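Local coordinates for HD domain protein (Enterococcus faecalis, PDB 4LRL) that probably hydrolyses deoxyribonucleoside triphosphates as a metal-binding HD-domain phosphohydrolase whose activity is regulated allosterically by bound nucleotides, at residues Gln261-Gln265 with Val266-Pro270; Val136-Gly139 with Pro140-Thr144; Gln203-Ala206 with Asp207-Asp210; Phe40-Pro43 with Val44-Tyr47. All blocks are in the same frame, centred on the assembly; numbering follows the deposited sequence.

Contact 1 of 4, residues Gln261-Gln265 with Val266-Pro270; sequences QMYVQ and VYFHP. With TTP (thymidine-5'-triphosphate), chain S.
The C-terminal end of helix 249-267, where Met262, Tyr263 and Gln265 meet Val266 to His269, widens into a pi-type turn beside bound TTP. Met262 O takes two backbone donors from opposite faces of its carbonyl plane, Val266 N at 2.8 Å and, five residues on, Tyr267 N at 3.1 Å. Phe268 N repeats the wide spacing to Tyr263 O. Three aromatic rings gather: the Tyr263 ring is inclined 53° to that of Tyr267, their CD1 atoms 3.7 Å apart, while Tyr263 CB sits over the face of the Phe268 ring, 4.2 Å from its centroid. Met262, bent at chi2 and chi3, brings CE within 3.8 Å of Val266 CG2. The hydroxyls end elsewhere, Tyr263 OH on the backbone O of Asp397 and Tyr267 OH on the Asp215 carboxylate. With CG anti to the backbone N (chi1 -158°), His269 presents its ring edge to the nucleotide, and NE2 donates to TTP O2A at 2.8 Å. Gln265 CG lies 3.1 Å from TTP O4, and Gln265 NE2 is held by Asp254 of the second subunit. Because His269 ND1 accepts from Val271 N as an N-cap, the ring's rotation is fixed and its NE2 hydrogen faces the alpha-phosphate.

Contact 2 of 4, residues Val136-Gly139 with Pro140-Thr144; sequences VGHG and PYSHT
His138 ND1 and Ser142 OG share a hydrogen bond of 3.0 Å, formed at the edge of the imidazole and in its plane. The serine comes from the first turn of helix 142-149, and its OG, turned away from its own backbone N (chi1 157°), faces back toward the loop; Ser142 CB follows at 3.4 Å from His138 ND1. A water molecule makes a second link between the segments, accepting from Ser142 N at 2.9 Å and donating to Gly139 O. The peptide N-H at the start of the helix thus reaches the Gly139 carbonyl through solvent. Between Gly139 and Ser142 the chain turns through Pro140 and then Tyr141, the N-cap residue, whose backbone has left-handed helical angles (phi 39°, psi 62°).

Farther out, each partner of the central bond has a second hold. His138 NE2 makes a weak hydrogen bond with Asp135 OD1 and its ring stacks on that of His153, while Ser142 OG also engages Glu146 weakly. Pro140 and Tyr141 pack on helix 322-332. Asp135 is a ligand of the nickel ion, about 6 Å from the His138 side chain, so His138 belongs to the second shell of the metal and Ser142 backs it. This placing of a histidine-bearing loop directly after the His134-Asp135 pair is consistent with the active site of an HD-domain phosphohydrolase.

Contact 3 of 4, residues Gln203-Ala206 with Asp207-Asp210; sequences QIDA and DRMD. With NI (nickel (II) ion), chain N.
Arg208 crosses Asp205 and Gln203 at a slant, its chain extended from CG to NE. Arg208 CB starts 3.6 Å from Asp205 OD2, and CG comes slightly nearer to the same oxygen. Arg208 CD passes Gln203 O at 3.5 Å. Arg208 NE then forms a salt bridge of 3.4 Å with Asp205 OD1, the carboxylate and guanidinium planes inclined by 33°, and it also donates to Ser202 O. At the tip, the Gln203 amide sits over one face of the guanidinium, offset toward the rim and tilted; its OE1 is occupied by Arg259, and Arg208 NH2 goes on to a salt bridge with Asp397.

Asp205 is the N-cap of helix 206-219, the helix that brings the last aspartate of the HD-domain metal site into place. A chi1 of 56° sets its CG between the backbone N and the carbonyl carbon, from where OD2 receives a straight bond from Arg208 N at 2.7 Å and a weak one from Asp207 N. Asp205 O meanwhile accepts from Met209 N at 2.9 Å. Asp207 has CG anti to the backbone N (chi1 -177°), which leads its carboxylate away from the cap, and binds the nickel ion through OD2 at 2.1 Å. Its OD1 accepts from a nickel-bound water at 2.7 Å. His90, His134, Asp135 and a second water supply the other ligands.

Contact 4 of 4, residues Phe40-Pro43 with Val44-Tyr47; sequences FRDP and VHNY. With DGT (2'-deoxyguanosine-5'-triphosphate), chain O.
Arg41 and Tyr47 face each other across the antiparallel hairpin of strands 33-42 and 46-52, as a non-hydrogen-bonded pair with both side chains on one side of the sheet. The guanidinium and phenol planes are only 22° apart, and Tyr47 OH stands over the centre of the guanidinium, 3.3 Å above it. A bend at chi2 (61°) folds the arginine over its neighbour, bringing Arg41 CD to 3.6 Å from Tyr47 CE2. Because the hydroxyl stands over the guanidinium plane, Arg41 NH1 has a poor angle for a hydrogen bond to it. Along the same strand pair's backbone, Tyr47 CA makes a CA-H...O contact of 3.3 Å with Phe40 O.

Asp42, one residue on, is turned quite differently. Its carboxylate reaches forward over the turn, where OD2 takes His45 N at 2.9 Å on the anti side and, weakly, Val44 N. Asp42 N donates to Asn46 O at 3.0 Å, closing the hairpin. Over the face of the His45 ring lies Val44 CG1. Asp42 OD1 is shared between Arg214 of its own chain, in a salt bridge, and His81 of the third subunit, in a hydrogen bond.

Phe40 turns its ring away from the turn and toward a bound dGTP, with CE2 3.3 Å from C4 of the guanine.

The face-on contact engages the arginine through its pi surface, so its N-H groups can point elsewhere, consistent with Arg41 being a dTTP-binding residue in this protein; Asp42, by pairing its two oxygens separately, ties the turn to a subunit interface.

Contact 3 approaches the nickel ion from a helix and contact 2 from a loop: 207-210 supplies a ligand, whereas the His138 side chain lies about 6 Å from the metal. Contact 4 joins this site through Asp210 of contact 3, whose OD2 is 2.6 Å from His45 NE2, a probable hydrogen bond, while its OD1 holds the metal ligand His90. Contact 1 packs on contact 3, Tyr263 OH lying 3.9 Å from Arg208 NH2, and its Tyr267 side chain stays about 10 Å from the nickel. Contacts 1 and 4 both meet nucleotides, yet their centres are 25 Å apart; the TTP at contact 1 is bound by Arg41 of the third subunit, the contact 4 counterpart.

Contact 1 of 4, residues Gln261-Gln265 with Val266-Pro270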
# COMPACT_ATOMS: atom_id res chain seq x y z
N GLN C 261 -16.25 6.26 -7.53
CA GLN C 261 -15.09 7.16 -7.48
C GLN C 261 -14.16 7.07 -8.70
O GLN C 261 -13.65 8.10 -9.14
CB GLN C 261 -14.34 7.15 -6.13
CG GLN C 261 -13.81 5.82 -5.66
CD GLN C 261 -13.55 5.78 -4.15
OE1 GLN C 261 -13.64 6.80 -3.45
NE2 GLN C 261 -13.23 4.59 -3.65
N MET C 262 -13.99 5.86 -9.27
CA MET C 262 -13.26 5.71 -10.54
C MET C 262 -13.94 6.49 -11.69
O MET C 262 -13.26 7.23 -12.41
CB MET C 262 -13.08 4.23 -10.92
CG MET C 262 -12.02 3.45 -10.12
SD MET C 262 -10.32 4.10 -10.17
CE MET C 262 -10.07 4.06 -11.95
N TYR C 263 -15.26 6.32 -11.85
CA TYR C 263 -16.05 7.08 -12.84
C TYR C 263 -15.77 8.57 -12.75
O TYR C 263 -15.29 9.17 -13.71
CB TYR C 263 -17.55 6.86 -12.66
CG TYR C 263 -18.10 5.54 -13.14
CD1 TYR C 263 -17.32 4.38 -13.15
CD2 TYR C 263 -19.44 5.43 -13.55
CE1 TYR C 263 -17.83 3.16 -13.58
CE2 TYR C 263 -19.96 4.21 -13.97
CZ TYR C 263 -19.14 3.08 -13.99
OH TYR C 263 -19.63 1.86 -14.40
N VAL C 264 -16.08 9.16 -11.58
CA VAL C 264 -16.01 10.61 -11.38
C VAL C 264 -14.59 11.19 -11.42
O VAL C 264 -14.41 12.31 -11.90
CB VAL C 264 -16.75 11.10 -10.08
CG1 VAL C 264 -18.23 10.82 -10.17
CG2 VAL C 264 -16.16 10.48 -8.81
N GLN C 265 -13.61 10.44 -10.95
CA GLN C 265 -12.24 10.92 -10.82
C GLN C 265 -11.39 10.61 -12.04
O GLN C 265 -10.48 11.37 -12.37
CB GLN C 265 -11.57 10.35 -9.57
CG GLN C 265 -12.04 10.99 -8.28
CD GLN C 265 -11.82 10.12 -7.04
OE1 GLN C 265 -10.95 9.24 -7.03
NE2 GLN C 265 -12.61 10.37 -5.99
N VAL C 266 -11.68 9.48 -12.69
CA VAL C 266 -10.83 9.03 -13.78
C VAL C 266 -11.55 9.03 -15.14
O VAL C 266 -11.25 9.85 -16.00
CB VAL C 266 -10.19 7.65 -13.48
CG1 VAL C 266 -9.39 7.12 -14.68
CG2 VAL C 266 -9.33 7.75 -12.23
N TYR C 267 -12.52 8.13 -15.31
CA TYR C 267 -13.15 7.93 -16.61
C TYR C 267 -13.81 9.20 -17.15
O TYR C 267 -13.80 9.41 -18.36
CB TYR C 267 -14.16 6.75 -16.58
CG TYR C 267 -13.58 5.44 -16.05
CD1 TYR C 267 -14.36 4.58 -15.28
CD2 TYR C 267 -12.26 5.06 -16.31
CE1 TYR C 267 -13.85 3.38 -14.78
CE2 TYR C 267 -11.74 3.87 -15.81
CZ TYR C 267 -12.54 3.04 -15.05
OH TYR C 267 -12.04 1.86 -14.55
N PHE C 268 -14.36 10.03 -16.27
CA PHE C 268 -15.09 11.22 -16.69
C PHE C 268 -14.22 12.48 -16.74
O PHE C 268 -14.74 13.57 -16.97
CB PHE C 268 -16.30 11.49 -15.79
CG PHE C 268 -17.37 10.41 -15.83
CD1 PHE C 268 -17.34 9.40 -16.79
CD2 PHE C 268 -18.43 10.45 -14.93
CE1 PHE C 268 -18.34 8.42 -16.83
CE2 PHE C 268 -19.44 9.48 -14.96
CZ PHE C 268 -19.39 8.47 -15.92
N HIS C 269 -12.91 12.32 -16.53
CA HIS C 269 -12.01 13.48 -16.44
C HIS C 269 -12.05 14.35 -17.69
O HIS C 269 -11.87 13.85 -18.80
CB HIS C 269 -10.57 13.06 -16.16
CG HIS C 269 -9.75 14.16 -15.55
ND1 HIS C 269 -9.31 15.25 -16.28
CD2 HIS C 269 -9.34 14.37 -14.28
CE1 HIS C 269 -8.65 16.07 -15.48
NE2 HIS C 269 -8.65 15.56 -14.26
N PRO C 270 -12.29 15.66 -17.50
CA PRO C 270 -12.41 16.62 -18.62
C PRO C 270 -11.18 16.71 -19.53
O PRO C 270 -11.32 16.86 -20.73
CB PRO C 270 -12.64 17.96 -17.92
CG PRO C 270 -13.18 17.60 -16.54
CD PRO C 270 -12.57 16.28 -16.19
PA TTP S . -6.05 18.05 -12.11
O1A TTP S . -5.06 18.94 -12.83
O2A TTP S . -7.26 17.55 -12.85
O3A TTP S . -6.57 18.74 -10.74
PB TTP S . -5.72 19.57 -9.63
O1B TTP S . -4.46 18.80 -9.30
O2B TTP S . -6.65 19.85 -8.48
O3B TTP S . -5.27 20.98 -10.33
PG TTP S . -5.92 21.74 -11.62
O1G TTP S . -5.53 23.19 -11.38
O2G TTP S . -7.41 21.47 -11.56
O3G TTP S . -5.23 21.18 -12.85
O5' TTP S . -5.24 16.76 -11.59
C5' TTP S . -3.82 16.65 -11.66
C4' TTP S . -3.42 15.20 -11.43
O4' TTP S . -4.15 14.68 -10.32
C3' TTP S . -3.74 14.34 -12.64
O3' TTP S . -2.66 13.48 -12.97
C2' TTP S . -4.89 13.47 -12.22
C1' TTP S . -4.84 13.49 -10.70
N1 TTP S . -6.20 13.44 -10.15
C2 TTP S . -6.56 12.45 -9.18
O2 TTP S . -5.72 11.61 -8.77
N3 TTP S . -7.82 12.42 -8.69
C4 TTP S . -8.74 13.31 -9.12
O4 TTP S . -9.90 13.25 -8.65
C5 TTP S . -8.41 14.29 -10.07
C5M TTP S . -9.42 15.30 -10.57
C6 TTP S . -7.12 14.33 -10.58

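Contact 2 of 4, residues Val136-Gly139 with Pro140-Thr144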
# COMPACT_ATOMS: atom_id res chain seq x y z
N VAL C 136 -11.85 -9.09 -27.15
CA VAL C 136 -10.99 -9.34 -28.30
C VAL C 136 -11.37 -8.50 -29.54
O VAL C 136 -10.53 -8.23 -30.37
CB VAL C 136 -10.89 -10.87 -28.61
CG1 VAL C 136 -12.06 -11.36 -29.45
CG2 VAL C 136 -9.57 -11.20 -29.27
N GLY C 137 -12.62 -8.07 -29.62
CA GLY C 137 -13.09 -7.28 -30.76
C GLY C 137 -12.85 -5.78 -30.67
O GLY C 137 -13.21 -5.03 -31.59
N HIS C 138 -12.27 -5.32 -29.56
CA HIS C 138 -11.91 -3.91 -29.41
C HIS C 138 -10.75 -3.56 -30.34
O HIS C 138 -9.76 -4.29 -30.41
CB HIS C 138 -11.47 -3.62 -27.98
CG HIS C 138 -12.60 -3.43 -27.01
ND1 HIS C 138 -13.43 -2.34 -27.04
CD2 HIS C 138 -12.98 -4.17 -25.94
CE1 HIS C 138 -14.30 -2.42 -26.05
NE2 HIS C 138 -14.05 -3.52 -25.36
N GLY C 139 -10.87 -2.43 -31.04
CA GLY C 139 -9.77 -1.88 -31.83
C GLY C 139 -9.18 -0.68 -31.10
O GLY C 139 -9.54 -0.43 -29.95
N PRO C 140 -8.28 0.07 -31.77
CA PRO C 140 -7.65 1.23 -31.14
C PRO C 140 -8.69 2.29 -30.77
O PRO C 140 -9.64 2.50 -31.53
CB PRO C 140 -6.73 1.77 -32.24
CG PRO C 140 -7.34 1.27 -33.54
CD PRO C 140 -7.86 -0.08 -33.18
N TYR C 141 -8.50 2.94 -29.62
CA TYR C 141 -9.39 4.01 -29.14
C TYR C 141 -10.83 3.66 -29.46
O TYR C 141 -11.51 4.37 -30.22
CB TYR C 141 -8.99 5.36 -29.74
CG TYR C 141 -7.55 5.71 -29.47
CD1 TYR C 141 -6.58 5.48 -30.44
CD2 TYR C 141 -7.14 6.22 -28.24
CE1 TYR C 141 -5.25 5.78 -30.21
CE2 TYR C 141 -5.81 6.53 -27.99
CZ TYR C 141 -4.87 6.30 -28.99
OH TYR C 141 -3.55 6.58 -28.78
N SER C 142 -11.27 2.56 -28.87
CA SER C 142 -12.48 1.87 -29.27
C SER C 142 -13.70 2.78 -29.37
O SER C 142 -14.39 2.78 -30.39
CB SER C 142 -12.74 0.68 -28.34
OG SER C 142 -14.10 0.32 -28.35
N HIS C 143 -13.93 3.59 -28.34
CA HIS C 143 -15.11 4.46 -28.30
C HIS C 143 -15.13 5.53 -29.42
O HIS C 143 -16.17 5.76 -30.05
CB HIS C 143 -15.26 5.12 -26.92
CG HIS C 143 -16.55 5.86 -26.74
ND1 HIS C 143 -16.63 7.24 -26.77
CD2 HIS C 143 -17.82 5.42 -26.58
CE1 HIS C 143 -17.88 7.61 -26.61
NE2 HIS C 143 -18.63 6.52 -26.50
N THR C 144 -13.98 6.16 -29.65
CA THR C 144 -13.84 7.17 -30.70
C THR C 144 -13.97 6.53 -32.08
O THR C 144 -14.65 7.06 -32.96
CB THR C 144 -12.47 7.87 -30.61
OG1 THR C 144 -12.25 8.32 -29.28
CG2 THR C 144 -12.39 9.05 -31.55
O HOH W 1 -9.39 0.68 -27.67

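Contact 3 of 4, residues Gln203-Ala206 with Asp207-Asp210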
# COMPACT_ATOMS: atom_id res chain seq x y z
N GLN C 203 -23.77 -6.57 -13.06
CA GLN C 203 -23.45 -5.32 -12.39
C GLN C 203 -22.22 -5.45 -11.50
O GLN C 203 -21.66 -4.46 -11.03
CB GLN C 203 -24.66 -4.77 -11.63
CG GLN C 203 -25.73 -4.12 -12.54
CD GLN C 203 -25.19 -2.91 -13.27
OE1 GLN C 203 -24.49 -2.09 -12.68
NE2 GLN C 203 -25.50 -2.79 -14.55
N ILE C 204 -21.77 -6.69 -11.31
CA ILE C 204 -20.62 -6.99 -10.46
C ILE C 204 -19.95 -8.26 -10.96
O ILE C 204 -20.17 -9.35 -10.44
CB ILE C 204 -21.06 -7.09 -8.96
CG1 ILE C 204 -19.87 -7.40 -8.03
CG2 ILE C 204 -22.22 -8.09 -8.79
CD1 ILE C 204 -20.16 -7.14 -6.56
N ASP C 205 -19.16 -8.12 -12.01
CA ASP C 205 -18.61 -9.27 -12.72
C ASP C 205 -17.07 -9.19 -12.79
O ASP C 205 -16.47 -8.18 -12.38
CB ASP C 205 -19.20 -9.31 -14.13
CG ASP C 205 -18.96 -8.02 -14.90
OD1 ASP C 205 -19.95 -7.42 -15.36
OD2 ASP C 205 -17.79 -7.59 -15.01
N ALA C 206 -16.46 -10.24 -13.34
CA ALA C 206 -15.01 -10.35 -13.41
C ALA C 206 -14.38 -9.24 -14.26
O ALA C 206 -13.23 -8.85 -14.03
CB ALA C 206 -14.63 -11.71 -13.95
N ASP C 207 -15.16 -8.72 -15.21
CA ASP C 207 -14.74 -7.67 -16.13
C ASP C 207 -14.61 -6.34 -15.38
O ASP C 207 -13.55 -5.73 -15.34
CB ASP C 207 -15.75 -7.59 -17.30
CG ASP C 207 -15.37 -6.58 -18.38
OD1 ASP C 207 -16.20 -6.33 -19.26
OD2 ASP C 207 -14.26 -6.03 -18.36
N ARG C 208 -15.71 -5.91 -14.77
CA ARG C 208 -15.72 -4.71 -13.95
C ARG C 208 -14.70 -4.79 -12.81
O ARG C 208 -13.96 -3.83 -12.56
CB ARG C 208 -17.12 -4.45 -13.39
CG ARG C 208 -18.20 -4.31 -14.46
CD ARG C 208 -19.52 -4.22 -13.78
NE ARG C 208 -20.69 -4.18 -14.65
CZ ARG C 208 -21.17 -3.08 -15.23
NH1 ARG C 208 -22.28 -3.15 -15.96
NH2 ARG C 208 -20.55 -1.92 -15.06
N MET C 209 -14.63 -5.95 -12.14
CA MET C 209 -13.73 -6.10 -11.00
C MET C 209 -12.26 -5.92 -11.42
O MET C 209 -11.50 -5.24 -10.74
CB MET C 209 -13.96 -7.43 -10.27
CG MET C 209 -15.31 -7.47 -9.53
SD MET C 209 -15.42 -8.77 -8.28
CE MET C 209 -15.99 -10.17 -9.24
N ASP C 210 -11.87 -6.50 -12.54
CA ASP C 210 -10.50 -6.33 -12.99
C ASP C 210 -10.20 -4.90 -13.42
O ASP C 210 -9.20 -4.34 -12.97
CB ASP C 210 -10.13 -7.30 -14.11
CG ASP C 210 -8.64 -7.23 -14.44
OD1 ASP C 210 -8.30 -6.57 -15.43
OD2 ASP C 210 -7.82 -7.81 -13.68
NI NI N . -13.19 -5.85 -20.19
O HOH W 2 -14.86 -4.79 -21.02
O HOH W 3 -12.69 -3.49 -20.33

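Contact 4 of 4, residues Phe40-Pro43 with Val44-Tyr47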
# COMPACT_ATOMS: atom_id res chain seq x y z
N PHE C 40 1.86 -16.30 -14.89
CA PHE C 40 2.19 -15.03 -15.51
C PHE C 40 2.23 -13.97 -14.42
O PHE C 40 1.24 -13.76 -13.71
CB PHE C 40 1.14 -14.65 -16.55
CG PHE C 40 1.03 -15.60 -17.72
CD1 PHE C 40 0.77 -16.96 -17.53
CD2 PHE C 40 1.14 -15.12 -19.02
CE1 PHE C 40 0.66 -17.82 -18.61
CE2 PHE C 40 1.02 -15.98 -20.11
CZ PHE C 40 0.78 -17.34 -19.90
N ARG C 41 3.36 -13.30 -14.28
CA ARG C 41 3.45 -12.22 -13.32
C ARG C 41 2.48 -11.11 -13.71
O ARG C 41 2.42 -10.69 -14.87
CB ARG C 41 4.89 -11.71 -13.24
CG ARG C 41 5.28 -11.22 -11.86
CD ARG C 41 5.18 -12.33 -10.81
NE ARG C 41 5.29 -11.78 -9.47
CZ ARG C 41 6.35 -11.92 -8.67
NH1 ARG C 41 7.39 -12.64 -9.06
NH2 ARG C 41 6.35 -11.37 -7.47
N ASP C 42 1.69 -10.67 -12.74
CA ASP C 42 0.73 -9.60 -12.94
C ASP C 42 0.76 -8.67 -11.74
O ASP C 42 0.61 -9.11 -10.61
CB ASP C 42 -0.68 -10.17 -13.13
CG ASP C 42 -1.71 -9.09 -13.42
OD1 ASP C 42 -1.57 -8.39 -14.43
OD2 ASP C 42 -2.65 -8.92 -12.62
N PRO C 43 0.96 -7.36 -11.97
CA PRO C 43 1.09 -6.46 -10.83
C PRO C 43 -0.19 -6.35 -9.98
O PRO C 43 -0.12 -6.00 -8.80
CB PRO C 43 1.45 -5.12 -11.47
CG PRO C 43 1.00 -5.23 -12.88
CD PRO C 43 1.13 -6.67 -13.26
N VAL C 44 -1.33 -6.68 -10.57
CA VAL C 44 -2.63 -6.55 -9.90
C VAL C 44 -3.03 -7.80 -9.11
O VAL C 44 -3.34 -7.72 -7.91
CB VAL C 44 -3.73 -6.14 -10.92
CG1 VAL C 44 -5.12 -6.17 -10.28
CG2 VAL C 44 -3.42 -4.76 -11.48
N HIS C 45 -3.02 -8.96 -9.78
CA HIS C 45 -3.44 -10.22 -9.15
C HIS C 45 -2.25 -11.08 -8.74
O HIS C 45 -2.41 -12.26 -8.41
CB HIS C 45 -4.38 -11.00 -10.08
CG HIS C 45 -5.58 -10.20 -10.50
ND1 HIS C 45 -6.48 -9.69 -9.59
CD2 HIS C 45 -6.01 -9.80 -11.72
CE1 HIS C 45 -7.42 -9.02 -10.23
NE2 HIS C 45 -7.16 -9.07 -11.53
N ASN C 46 -1.06 -10.45 -8.74
CA ASN C 46 0.22 -11.10 -8.46
C ASN C 46 0.59 -12.15 -9.50
O ASN C 46 1.65 -12.04 -10.12
CB ASN C 46 0.29 -11.60 -7.01
CG ASN C 46 -0.04 -10.51 -6.00
OD1 ASN C 46 0.64 -9.47 -5.94
ND2 ASN C 46 -1.09 -10.72 -5.22
N TYR C 47 -0.30 -13.12 -9.73
CA TYR C 47 -0.09 -14.16 -10.74
C TYR C 47 -1.36 -14.48 -11.52
O TYR C 47 -2.46 -14.51 -10.96
CB TYR C 47 0.40 -15.45 -10.08
CG TYR C 47 1.78 -15.36 -9.47
CD1 TYR C 47 1.95 -14.95 -8.15
CD2 TYR C 47 2.91 -15.68 -10.22
CE1 TYR C 47 3.21 -14.86 -7.58
CE2 TYR C 47 4.18 -15.60 -9.65
CZ TYR C 47 4.32 -15.19 -8.34
OH TYR C 47 5.57 -15.10 -7.78
PG DGT O . 7.42 -22.96 -22.89
O1G DGT O . 7.64 -23.70 -24.20
O2G DGT O . 6.01 -22.45 -22.67
O3G DGT O . 8.02 -23.68 -21.70
O3B DGT O . 8.29 -21.61 -23.08
PB DGT O . 8.82 -20.77 -21.81
O1B DGT O . 7.98 -21.09 -20.60
O2B DGT O . 10.32 -20.93 -21.74
O3A DGT O . 8.55 -19.24 -22.29
PA DGT O . 7.10 -18.63 -22.62
O1A DGT O . 6.00 -19.61 -22.34
O2A DGT O . 7.16 -17.99 -23.99
O5' DGT O . 7.01 -17.45 -21.53
C5' DGT O . 7.43 -17.67 -20.18
C4' DGT O . 7.12 -16.45 -19.33
O4' DGT O . 6.51 -15.42 -20.11
C3' DGT O . 6.13 -16.79 -18.22
O3' DGT O . 6.64 -16.31 -16.97
C2' DGT O . 4.84 -16.08 -18.58
C1' DGT O . 5.34 -14.94 -19.45
N9 DGT O . 4.37 -14.43 -20.45
C8 DGT O . 3.88 -13.18 -20.47
N7 DGT O . 3.03 -12.99 -21.50
C5 DGT O . 2.97 -14.14 -22.17
C6 DGT O . 2.26 -14.63 -23.37
O6 DGT O . 1.50 -13.86 -24.00
N1 DGT O . 2.46 -15.90 -23.74
C2 DGT O . 3.28 -16.74 -23.07
N2 DGT O . 3.43 -18.01 -23.50
N3 DGT O . 3.97 -16.35 -21.96
C4 DGT O . 3.85 -15.09 -21.47